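Fructose-bisphosphate aldolase class I (Thermoproteus tenax, PDB 1W8S) belongs to the DeoC/LacD family of class I aldolases, enzymes built on a TIM barrel, and holds 1,6-di-O-phosphono-beta-D-fructofuranose in its pocket. Local coordinates at residues Ile113-Gly118 / Ser145-Gly150. The protein carries 2 engineered substitutions. Sequence-based numbering, arbitrary orientation.
Sequences IYPGSG and SFPRGG. Engineered in segment 145-150: Phe146 (natural residue Tyr). With FBP (1,6-di-O-phosphono-beta-D-fructofuranose), chain O.
At the C-terminal ends of two neighbouring parallel barrel strands, 108-113 and 141-145, the loops that follow stay paired beyond the last bridge, Ile113 with Ser145. Phe146 N gives a nearly straight hydrogen bond (167°) to Ile113 O at 3.0 Å, and two residues on Arg148 N makes a second, somewhat more bent one to Pro115 O, also at 3.0 Å. Between these rungs Phe146 O receives the CA-H of Tyr114 and lies at the edge of the tyrosine ring, in its plane, 3.2 Å from Tyr114 CD1. The Arg148 side chain runs alongside Tyr114, pointing the same way; NH1 comes within 3.5 Å of Tyr114 CE1, and Tyr114 CD1 lies over one guanidinium face, the two planes 31° apart. Arg148 starts extended, CG anti to the backbone N (chi1 -169°), and a bend at chi3 brings NH2 to FBP O6P at 2.8 Å, a weak hydrogen bond, while NE pairs with Glu155. The engineered Phe146 turns CZ toward FBP O2, 3.8 Å away. Pro115 and Pro147 meet CG to CG, against Ile167 and Ala164 of helix 158-171. A type II turn, Tyr114 to Ser117, bends the first loop. TIM barrels place their ligand pocket at these strand ends; here Phe146 and Arg148 line it.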
# COMPACT_ATOMS: atom_id res chain seq x y z
N ILE E 113 -17.77 7.43 -4.49
CA ILE E 113 -16.66 7.31 -5.41
C ILE E 113 -16.50 8.63 -6.15
O ILE E 113 -17.48 9.34 -6.36
CB ILE E 113 -16.82 6.15 -6.38
CG1 ILE E 113 -18.11 6.29 -7.23
CG2 ILE E 113 -16.79 4.82 -5.66
CD1 ILE E 113 -18.22 5.31 -8.36
N TYR E 114 -15.25 8.94 -6.51
CA TYR E 114 -14.91 10.13 -7.31
C TYR E 114 -14.20 9.71 -8.60
O TYR E 114 -12.97 9.80 -8.73
CB TYR E 114 -14.01 11.10 -6.54
CG TYR E 114 -14.56 11.54 -5.21
CD1 TYR E 114 -15.73 12.23 -5.11
CD2 TYR E 114 -13.87 11.25 -4.02
CE1 TYR E 114 -16.23 12.63 -3.85
CE2 TYR E 114 -14.38 11.63 -2.76
CZ TYR E 114 -15.55 12.32 -2.70
OH TYR E 114 -16.02 12.72 -1.47
N PRO E 115 -14.97 9.24 -9.57
CA PRO E 115 -14.42 8.93 -10.89
C PRO E 115 -13.64 10.10 -11.45
O PRO E 115 -14.04 11.26 -11.27
CB PRO E 115 -15.65 8.62 -11.72
CG PRO E 115 -16.65 8.17 -10.76
CD PRO E 115 -16.39 8.94 -9.49
N GLY E 116 -12.53 9.79 -12.07
CA GLY E 116 -11.61 10.80 -12.60
C GLY E 116 -10.47 11.15 -11.65
O GLY E 116 -9.41 11.58 -12.08
N SER E 117 -10.68 10.98 -10.34
CA SER E 117 -9.66 11.35 -9.37
C SER E 117 -8.36 10.59 -9.65
O SER E 117 -8.40 9.45 -10.11
CB SER E 117 -10.12 11.07 -7.95
OG SER E 117 -9.07 11.32 -7.05
N GLY E 118 -7.23 11.21 -9.36
CA GLY E 118 -5.94 10.53 -9.32
C GLY E 118 -6.00 9.29 -8.44
O GLY E 118 -5.21 8.33 -8.61
N SER E 145 -22.00 8.53 -6.64
CA SER E 145 -21.05 8.64 -7.74
C SER E 145 -20.93 10.10 -8.15
O SER E 145 -21.86 10.66 -8.79
CB SER E 145 -21.56 7.82 -8.92
OG SER E 145 -20.56 7.70 -9.94
N PHE E 146 -19.79 10.68 -7.80
CA PHE E 146 -19.52 12.12 -7.96
C PHE E 146 -18.18 12.32 -8.61
O PHE E 146 -17.17 12.52 -7.92
CB PHE E 146 -19.47 12.83 -6.60
CG PHE E 146 -20.76 12.80 -5.83
CD1 PHE E 146 -21.97 13.14 -6.43
CD2 PHE E 146 -20.76 12.44 -4.49
CE1 PHE E 146 -23.15 13.13 -5.71
CE2 PHE E 146 -21.93 12.41 -3.76
CZ PHE E 146 -23.15 12.77 -4.38
N PRO E 147 -18.14 12.26 -9.94
CA PRO E 147 -16.89 12.53 -10.66
C PRO E 147 -16.29 13.84 -10.26
O PRO E 147 -16.98 14.85 -10.14
CB PRO E 147 -17.33 12.54 -12.15
CG PRO E 147 -18.53 11.64 -12.18
CD PRO E 147 -19.21 11.85 -10.86
N ARG E 148 -14.99 13.82 -10.02
CA ARG E 148 -14.29 14.95 -9.46
C ARG E 148 -12.82 14.65 -9.57
O ARG E 148 -12.39 13.55 -9.22
CB ARG E 148 -14.64 15.11 -7.97
CG ARG E 148 -14.18 16.38 -7.35
CD ARG E 148 -14.75 16.58 -5.96
NE ARG E 148 -16.20 16.76 -6.02
CZ ARG E 148 -17.03 16.57 -5.00
NH1 ARG E 148 -16.57 16.15 -3.83
NH2 ARG E 148 -18.34 16.76 -5.16
N GLY E 149 -12.04 15.66 -9.96
CA GLY E 149 -10.61 15.52 -10.21
C GLY E 149 -10.42 15.11 -11.65
O GLY E 149 -11.39 15.05 -12.42
N GLY E 150 -9.17 14.87 -12.04
CA GLY E 150 -8.85 14.54 -13.41
C GLY E 150 -9.36 15.58 -14.40
O GLY E 150 -9.14 16.78 -14.24
P1 FBP O . -27.26 17.67 0.24
O1P FBP O . -27.06 18.59 1.38
O2P FBP O . -28.73 17.54 -0.27
O3P FBP O . -26.40 18.01 -0.99
O1 FBP O . -26.83 16.22 0.76
C1 FBP O . -26.78 15.12 -0.12
C2 FBP O . -25.32 14.70 -0.32
O2 FBP O . -25.24 13.62 -1.27
C3 FBP O . -24.61 14.28 0.98
O3 FBP O . -24.90 12.97 1.42
C4 FBP O . -23.15 14.47 0.57
O4 FBP O . -22.24 14.65 1.65
C5 FBP O . -23.23 15.74 -0.26
O5 FBP O . -24.54 15.77 -0.85
C6 FBP O . -22.13 15.76 -1.32
O6 FBP O . -22.30 16.91 -2.13
P2 FBP O . -21.10 17.98 -2.33
O4P FBP O . -21.76 19.34 -2.40
O5P FBP O . -20.09 17.83 -1.19
O6P FBP O . -20.45 17.81 -3.71